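Uncharacterized protein (Escherichia coli O157:H7, PDB 4ZV9) is of unknown function but, as a dienelactone hydrolase family member with an alpha/beta-hydrolase fold, probably hydrolyses an ester or lactone substrate not yet identified. Local coordinates at residues F113-P118 with Y143-C148; A160-I165 with P185-A190. All blocks are in the same frame, centred on the assembly; numbering follows the deposited sequence. Where two conformers were deposited one is given.

How the contacts relate
From the N terminus the chain reaches the end of helix 100-116, where contact 1 opens. It then runs through strand 123-128 and helix 132-142, and the turn at 143-148 closes the loop against that helix end. Contact 2 opens later, at 160-165, and closes at 185-190 after strand 169-174 and the short helix 178-181. The two loops follow one another in series, neither nesting nor crossing, and the centres of the contacts lie about 22 Å apart. Helix 132-142 relates them: contact 1 brings the turn just after it beside helix 100-116, while its N137 is hydrogen-bonded to Y187 of helix 184-193 and its A140 and V141 touch I165.

Contact 1 of 2, residues F113-P118 with Y143-C148; sequences FMQRYP and YPELAC
The carboxamide of Q115 reaches from the last turns of helix 100-116 toward the Y143 ring and the E145 carboxylate, which meet its NE2 from two directions roughly at right angles. NE2 lies 4.5 Å from Y143 CD2, approaching the ring obliquely, and 4.3 Å from E145 OE1, too far for a hydrogen bond. The reach comes from a nearly extended chain, with CD anti to CA (chi2 168°). Q115 was deposited in two conformers, so the approach belongs to one of them and is doubtful for the other. A long, uncharged polar residue suits this surface place, where it can lie beside both an aromatic ring and an acid, and its side chain also touches V124.

Y143 points toward helix 100-116. There it packs edge-to-face with F108, and its OH is hydrogen-bonded to E112 OE2, so the ring is held by the helix that carries Q115. In the alpha/beta-hydrolase fold, helices 100-116 and 132-142 precede and follow strand 123-128, and Y143, the first residue to leave helical geometry after 132-142, joins the two helices near their C-terminal ends. A glycerol molecule, probably from the crystallisation liquor, lies about 4 Å from its side chain.

From Y143 the chain makes a type I beta turn to L146, closed by L146 N to Y143 O at 3.1 Å. P144 fits its second position, since its ring already fixes phi near -63°. E145 follows and brings its carboxylate to the NE2 end of the Q115 amide, and an acid can sit here because the residue is exposed. L146 instead buries a branched apolar side chain against I126 and A167, ahead of strand 148-151. The nearest backbones stay well separated, Q115 CA being 9.3 Å from L146 CA.

Contact 2 of 2, residues A160-I165 with P185-A190; sequences ADVAKI and PAYEAA
V162 and I165 meet helix 184-193 through Y187 and A190, a buried meeting, largely of apolar groups, with no hydrogen bond across it. It lies near one end of the alpha/beta-hydrolase fold, between the segment that follows strand 148-151 and the helix between strands 169-174 and 198-203. The two methyls of V162 divide the work. With CG1 anti to the backbone N (chi1 172°), that branch settles over A190, 3.8 Å from its CB and also against its O, while CG2 meets the edge of the Y187 ring near its plane, 3.8 Å from CE1. Branching at CB lets one short residue fill both places, and the single methyl of A190 allows the backbones to close to 6.3 Å between V162 CA and A190 CA.

I165 comes to the same ring edge nearly at a right angle, its CD1 lying 3.7 Å from Y187 OH. The longer isoleucine chain carries CD1 to the hydroxyl end, and it also rests on A140 and V141 of helix 132-142. That hydroxyl is buried but satisfied, being hydrogen-bonded to N137 OD1, so tyrosine combines an apolar ring with a polar anchor. L169 and L171 of strand 169-174 pack on the ring as well.

Behind this first shell, residues 162-164 have helical backbone angles, and I165 N bonds to V162 O at 3.0 Å and K164 N to D161 O, which sets V162 and I165 toward the helix. K196 NZ is hydrogen-bonded to the carbonyl O atoms of A163 and I165. On the outer side is a salt bridge, K164 NZ to D161 OD1 at 3.5 Å, whose hydrogen bond is weak.

Contact 1 of 2, residues F113-P118 with Y143-C148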
ATOM      1  N   PHE A 113      -3.145   4.286  13.624  1.00 27.05           N
ATOM      2  CA  PHE A 113      -2.239   5.318  14.051  1.00 25.72           C
ATOM      3  C   PHE A 113      -2.396   6.566  13.178  1.00 24.38           C
ATOM      4  O   PHE A 113      -2.432   7.679  13.699  1.00 23.72           O
ATOM      5  CB  PHE A 113      -0.789   4.801  14.006  1.00 28.43           C
ATOM      6  CG  PHE A 113       0.241   5.807  14.464  1.00 27.84           C
ATOM      7  CD1 PHE A 113       0.429   6.069  15.805  1.00 28.16           C
ATOM      8  CD2 PHE A 113       1.038   6.461  13.542  1.00 27.78           C
ATOM      9  CE1 PHE A 113       1.377   6.997  16.223  1.00 27.16           C
ATOM     10  CE2 PHE A 113       1.993   7.385  13.950  1.00 26.11           C
ATOM     11  CZ  PHE A 113       2.169   7.647  15.288  1.00 25.62           C
HETATM   12  N   MSE A 114      -2.523   6.383  11.868  0.50 23.50           N
HETATM   13  CA  MSE A 114      -2.672   7.519  10.955  0.50 24.85           C
HETATM   14  C   MSE A 114      -4.046   8.152  11.105  0.50 27.36           C
HETATM   15  O   MSE A 114      -4.213   9.334  10.811  0.50 26.20           O
HETATM   16  CB  MSE A 114      -2.376   7.105   9.510  0.50 26.72           C
HETATM   17  CG  MSE A 114      -0.894   6.818   9.287  0.50 27.77           C
HETATM   18 SE   MSE A 114       0.055   8.557   9.317  0.50 32.16          SE
HETATM   19  CE  MSE A 114       0.623   8.638  11.180  0.50 29.16           C
ATOM     20  N   GLN A 115      -5.037   7.383  11.553  0.50 26.00           N
ATOM     21  CA  GLN A 115      -6.387   7.926  11.798  0.50 27.74           C
ATOM     22  C   GLN A 115      -6.361   8.961  12.911  0.50 28.18           C
ATOM     23  O   GLN A 115      -7.068   9.960  12.857  0.50 26.64           O
ATOM     24  CB  GLN A 115      -7.390   6.823  12.205  0.50 27.15           C
ATOM     25  CG  GLN A 115      -8.036   6.067  11.040  0.50 27.29           C
ATOM     26  CD  GLN A 115      -8.792   4.796  11.430  0.50 28.22           C
ATOM     27  OE1 GLN A 115      -8.589   4.241  12.500  0.50 29.23           O
ATOM     28  NE2 GLN A 115      -9.622   4.297  10.522  0.50 27.56           N
ATOM     29  N   ARG A 116      -5.538   8.705  13.920  1.00 30.73           N
ATOM     30  CA  ARG A 116      -5.458   9.562  15.094  1.00 34.80           C
ATOM     31  C   ARG A 116      -4.281  10.538  15.090  1.00 29.51           C
ATOM     32  O   ARG A 116      -4.099  11.289  16.046  1.00 30.23           O
ATOM     33  CB  ARG A 116      -5.369   8.673  16.331  1.00 37.66           C
ATOM     34  CG  ARG A 116      -6.484   7.638  16.360  1.00 47.91           C
ATOM     35  CD  ARG A 116      -6.240   6.553  17.382  1.00 57.07           C
ATOM     36  NE  ARG A 116      -7.092   5.392  17.149  1.00 67.74           N
ATOM     37  CZ  ARG A 116      -8.185   5.060  17.830  1.00 83.13           C
ATOM     38  NH1 ARG A 116      -8.619   5.780  18.861  1.00 95.86           N
ATOM     39  NH2 ARG A 116      -8.849   3.969  17.474  1.00 92.79           N
ATOM     40  N   TYR A 117      -3.489  10.525  14.031  1.00 26.55           N
ATOM     41  CA  TYR A 117      -2.299  11.371  13.949  1.00 25.63           C
ATOM     42  C   TYR A 117      -2.723  12.843  13.983  1.00 25.66           C
ATOM     43  O   TYR A 117      -3.512  13.264  13.147  1.00 23.54           O
ATOM     44  CB  TYR A 117      -1.527  11.046  12.670  1.00 26.49           C
ATOM     45  CG  TYR A 117      -0.119  11.618  12.638  1.00 26.20           C
ATOM     46  CD1 TYR A 117       0.890  11.081  13.438  1.00 28.40           C
ATOM     47  CD2 TYR A 117       0.204  12.656  11.796  1.00 28.95           C
ATOM     48  CE1 TYR A 117       2.188  11.584  13.404  1.00 30.67           C
ATOM     49  CE2 TYR A 117       1.495  13.172  11.754  1.00 27.57           C
ATOM     50  CZ  TYR A 117       2.479  12.628  12.563  1.00 32.17           C
ATOM     51  OH  TYR A 117       3.757  13.145  12.503  1.00 41.95           O
ATOM     52  N   PRO A 118      -2.186  13.629  14.931  1.00 27.57           N
ATOM     53  CA  PRO A 118      -2.599  15.034  15.082  1.00 31.18           C
ATOM     54  C   PRO A 118      -2.553  15.893  13.821  1.00 28.21           C
ATOM     55  O   PRO A 118      -3.445  16.729  13.629  1.00 26.45           O
ATOM     56  CB  PRO A 118      -1.632  15.592  16.157  1.00 35.15           C
ATOM     57  CG  PRO A 118      -1.110  14.391  16.872  1.00 34.21           C
ATOM     58  CD  PRO A 118      -1.057  13.301  15.830  1.00 31.11           C
ATOM     59  N   TYR A 143     -11.832  -2.543   7.752  1.00 33.66           N
ATOM     60  CA  TYR A 143     -12.082  -1.158   8.180  1.00 31.41           C
ATOM     61  C   TYR A 143     -13.161  -0.474   7.356  1.00 33.48           C
ATOM     62  O   TYR A 143     -12.870   0.072   6.293  1.00 31.09           O
ATOM     63  CB  TYR A 143     -10.773  -0.337   8.133  1.00 30.20           C
ATOM     64  CG  TYR A 143      -9.801  -0.784   9.199  1.00 30.78           C
ATOM     65  CD1 TYR A 143      -8.918  -1.826   8.967  1.00 29.66           C
ATOM     66  CD2 TYR A 143      -9.806  -0.197  10.467  1.00 30.92           C
ATOM     67  CE1 TYR A 143      -8.048  -2.254   9.953  1.00 29.23           C
ATOM     68  CE2 TYR A 143      -8.943  -0.621  11.460  1.00 29.94           C
ATOM     69  CZ  TYR A 143      -8.070  -1.652  11.198  1.00 29.21           C
ATOM     70  OH  TYR A 143      -7.216  -2.092  12.174  1.00 30.72           O
ATOM     71  N   PRO A 144     -14.408  -0.460   7.865  1.00 36.31           N
ATOM     72  CA  PRO A 144     -15.477   0.158   7.083  1.00 36.56           C
ATOM     73  C   PRO A 144     -15.283   1.661   6.820  1.00 34.47           C
ATOM     74  O   PRO A 144     -15.840   2.179   5.857  1.00 33.60           O
ATOM     75  CB  PRO A 144     -16.743  -0.118   7.908  1.00 40.75           C
ATOM     76  CG  PRO A 144     -16.270  -0.492   9.265  1.00 40.65           C
ATOM     77  CD  PRO A 144     -14.912  -1.103   9.089  1.00 40.29           C
ATOM     78  N   GLU A 145     -14.478   2.334   7.638  1.00 33.28           N
ATOM     79  CA  GLU A 145     -14.185   3.756   7.446  1.00 34.72           C
ATOM     80  C   GLU A 145     -12.969   4.078   6.562  1.00 32.49           C
ATOM     81  O   GLU A 145     -12.661   5.241   6.360  1.00 31.45           O
ATOM     82  CB  GLU A 145     -13.936   4.410   8.811  1.00 39.90           C
ATOM     83  CG  GLU A 145     -15.057   4.190   9.784  1.00 44.21           C
ATOM     84  CD  GLU A 145     -14.769   4.716  11.174  1.00 50.30           C
ATOM     85  OE1 GLU A 145     -13.670   5.285  11.423  1.00 51.23           O
ATOM     86  OE2 GLU A 145     -15.658   4.541  12.025  1.00 49.50           O
ATOM     87  N   LEU A 146     -12.266   3.060   6.102  1.00 28.47           N
ATOM     88  CA  LEU A 146     -11.109   3.247   5.239  1.00 28.19           C
ATOM     89  C   LEU A 146     -11.551   4.079   4.038  1.00 29.25           C
ATOM     90  O   LEU A 146     -12.568   3.771   3.396  1.00 26.34           O
ATOM     91  CB  LEU A 146     -10.579   1.888   4.792  1.00 27.23           C
ATOM     92  CG  LEU A 146      -9.269   1.817   4.003  1.00 26.64           C
ATOM     93  CD1 LEU A 146      -8.079   2.208   4.887  1.00 27.94           C
ATOM     94  CD2 LEU A 146      -9.085   0.427   3.461  1.00 25.77           C
ATOM     95  N   ALA A 147     -10.828   5.156   3.761  1.00 27.29           N
ATOM     96  CA  ALA A 147     -11.228   6.081   2.697  1.00 28.94           C
ATOM     97  C   ALA A 147     -11.140   5.488   1.282  1.00 30.11           C
ATOM     98  O   ALA A 147     -11.963   5.805   0.426  1.00 27.38           O
ATOM     99  CB  ALA A 147     -10.412   7.356   2.789  1.00 32.99           C
ATOM    100  N   CYS A 148     -10.132   4.657   1.037  1.00 29.63           N
ATOM    101  CA  CYS A 148      -9.968   3.987  -0.250  1.00 30.86           C
ATOM    102  C   CYS A 148      -8.852   2.951  -0.133  1.00 28.40           C
ATOM    103  O   CYS A 148      -8.060   2.980   0.814  1.00 30.19           O
ATOM    104  CB  CYS A 148      -9.643   4.983  -1.374  1.00 33.86           C
ATOM    105  SG  CYS A 148      -8.102   5.923  -1.126  1.00 34.21           S
TER

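Contact 2 of 2, residues A160-I165 with P185-A190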
ATOM      1  N   ALA A 160     -16.369 -14.569   0.759  1.00 54.17           N
ATOM      2  CA  ALA A 160     -17.399 -14.459   1.804  1.00 56.04           C
ATOM      3  C   ALA A 160     -17.349 -13.153   2.615  1.00 53.18           C
ATOM      4  O   ALA A 160     -18.305 -12.826   3.312  1.00 52.89           O
ATOM      5  CB  ALA A 160     -17.323 -15.655   2.739  1.00 59.03           C
ATOM      6  N   ASP A 161     -16.253 -12.405   2.518  1.00 50.96           N
ATOM      7  CA  ASP A 161     -16.099 -11.144   3.260  1.00 50.96           C
ATOM      8  C   ASP A 161     -16.353  -9.889   2.441  1.00 46.07           C
ATOM      9  O   ASP A 161     -16.305  -8.770   2.978  1.00 42.23           O
ATOM     10  CB  ASP A 161     -14.672 -11.040   3.786  1.00 56.62           C
ATOM     11  CG  ASP A 161     -14.339 -12.105   4.791  1.00 63.34           C
ATOM     12  OD1 ASP A 161     -15.154 -12.365   5.693  1.00 66.61           O
ATOM     13  OD2 ASP A 161     -13.223 -12.651   4.697  1.00 79.82           O
ATOM     14  N   VAL A 162     -16.614 -10.054   1.148  1.00 43.86           N
ATOM     15  CA  VAL A 162     -16.752  -8.907   0.247  1.00 42.68           C
ATOM     16  C   VAL A 162     -17.875  -7.948   0.661  1.00 42.15           C
ATOM     17  O   VAL A 162     -17.714  -6.729   0.540  1.00 43.20           O
ATOM     18  CB  VAL A 162     -16.873  -9.370  -1.217  1.00 43.52           C
ATOM     19  CG1 VAL A 162     -17.214  -8.224  -2.151  1.00 44.97           C
ATOM     20  CG2 VAL A 162     -15.567 -10.011  -1.654  1.00 42.13           C
ATOM     21  N   ALA A 163     -18.974  -8.471   1.204  1.00 41.10           N
ATOM     22  CA  ALA A 163     -20.090  -7.617   1.642  1.00 41.52           C
ATOM     23  C   ALA A 163     -19.671  -6.586   2.696  1.00 40.81           C
ATOM     24  O   ALA A 163     -20.266  -5.515   2.791  1.00 41.65           O
ATOM     25  CB  ALA A 163     -21.252  -8.462   2.159  1.00 41.78           C
ATOM     26  N   LYS A 164     -18.629  -6.896   3.473  1.00 42.90           N
ATOM     27  CA  LYS A 164     -18.150  -5.983   4.515  1.00 42.78           C
ATOM     28  C   LYS A 164     -17.398  -4.756   3.979  1.00 39.69           C
ATOM     29  O   LYS A 164     -17.269  -3.749   4.681  1.00 35.43           O
ATOM     30  CB  LYS A 164     -17.229  -6.732   5.478  1.00 46.34           C
ATOM     31  CG  LYS A 164     -17.884  -7.827   6.305  1.00 50.91           C
ATOM     32  CD  LYS A 164     -16.824  -8.498   7.182  1.00 57.41           C
ATOM     33  CE  LYS A 164     -17.333  -9.572   8.127  1.00 63.33           C
ATOM     34  NZ  LYS A 164     -17.741 -10.821   7.427  1.00 68.89           N
ATOM     35  N   ILE A 165     -16.898  -4.841   2.746  1.00 39.44           N
ATOM     36  CA  ILE A 165     -16.077  -3.759   2.161  1.00 34.40           C
ATOM     37  C   ILE A 165     -16.855  -2.469   1.907  1.00 34.18           C
ATOM     38  O   ILE A 165     -17.946  -2.501   1.322  1.00 35.57           O
ATOM     39  CB  ILE A 165     -15.418  -4.211   0.832  1.00 35.57           C
ATOM     40  CG1 ILE A 165     -14.442  -5.358   1.093  1.00 36.27           C
ATOM     41  CG2 ILE A 165     -14.685  -3.045   0.176  1.00 34.32           C
ATOM     42  CD1 ILE A 165     -13.901  -6.025  -0.157  1.00 38.88           C
ATOM     43  N   PRO A 185     -11.936 -13.042 -11.229  1.00 54.03           N
ATOM     44  CA  PRO A 185     -13.346 -13.155 -11.580  1.00 54.31           C
ATOM     45  C   PRO A 185     -14.290 -13.393 -10.393  1.00 53.45           C
ATOM     46  O   PRO A 185     -15.377 -12.817 -10.359  1.00 59.65           O
ATOM     47  CB  PRO A 185     -13.366 -14.337 -12.573  1.00 57.15           C
ATOM     48  CG  PRO A 185     -12.023 -14.287 -13.223  1.00 56.60           C
ATOM     49  CD  PRO A 185     -11.074 -13.813 -12.146  1.00 57.13           C
ATOM     50  N   ALA A 186     -13.904 -14.245  -9.448  1.00 50.90           N
ATOM     51  CA  ALA A 186     -14.752 -14.493  -8.283  1.00 51.42           C
ATOM     52  C   ALA A 186     -14.876 -13.225  -7.427  1.00 48.88           C
ATOM     53  O   ALA A 186     -15.938 -12.918  -6.904  1.00 49.51           O
ATOM     54  CB  ALA A 186     -14.207 -15.646  -7.450  1.00 52.11           C
ATOM     55  N   TYR A 187     -13.782 -12.481  -7.309  1.00 48.27           N
ATOM     56  CA  TYR A 187     -13.778 -11.245  -6.530  1.00 45.13           C
ATOM     57  C   TYR A 187     -14.661 -10.204  -7.207  1.00 45.24           C
ATOM     58  O   TYR A 187     -15.516  -9.583  -6.565  1.00 42.28           O
ATOM     59  CB  TYR A 187     -12.334 -10.755  -6.366  1.00 43.49           C
ATOM     60  CG  TYR A 187     -12.099  -9.600  -5.403  1.00 42.47           C
ATOM     61  CD1 TYR A 187     -12.995  -9.295  -4.376  1.00 44.06           C
ATOM     62  CD2 TYR A 187     -10.899  -8.910  -5.431  1.00 43.17           C
ATOM     63  CE1 TYR A 187     -12.742  -8.253  -3.485  1.00 42.88           C
ATOM     64  CE2 TYR A 187     -10.634  -7.887  -4.536  1.00 43.66           C
ATOM     65  CZ  TYR A 187     -11.554  -7.562  -3.565  1.00 40.14           C
ATOM     66  OH  TYR A 187     -11.268  -6.555  -2.670  1.00 36.91           O
ATOM     67  N   GLU A 188     -14.502 -10.055  -8.521  1.00 48.89           N
ATOM     68  CA  GLU A 188     -15.311  -9.098  -9.259  1.00 51.72           C
ATOM     69  C   GLU A 188     -16.792  -9.428  -9.163  1.00 52.04           C
ATOM     70  O   GLU A 188     -17.617  -8.528  -8.980  1.00 51.08           O
ATOM     71  CB  GLU A 188     -14.898  -8.990 -10.727  1.00 55.11           C
ATOM     72  CG  GLU A 188     -15.608  -7.830 -11.401  1.00 58.32           C
ATOM     73  CD  GLU A 188     -15.071  -7.461 -12.764  1.00 65.21           C
ATOM     74  OE1 GLU A 188     -14.521  -8.341 -13.460  1.00 73.16           O
ATOM     75  OE2 GLU A 188     -15.284  -6.291 -13.170  1.00 71.57           O
ATOM     76  N   ALA A 189     -17.136 -10.704  -9.304  1.00 55.74           N
ATOM     77  CA  ALA A 189     -18.538 -11.116  -9.249  1.00 57.71           C
ATOM     78  C   ALA A 189     -19.148 -10.769  -7.893  1.00 57.48           C
ATOM     79  O   ALA A 189     -20.297 -10.319  -7.824  1.00 57.35           O
ATOM     80  CB  ALA A 189     -18.681 -12.606  -9.546  1.00 59.66           C
ATOM     81  N   ALA A 190     -18.376 -10.946  -6.818  1.00 54.06           N
ATOM     82  CA  ALA A 190     -18.866 -10.614  -5.472  1.00 51.60           C
ATOM     83  C   ALA A 190     -18.993  -9.099  -5.278  1.00 50.19           C
ATOM     84  O   ALA A 190     -19.930  -8.626  -4.621  1.00 49.91           O
ATOM     85  CB  ALA A 190     -17.965 -11.211  -4.417  1.00 51.99           C
TER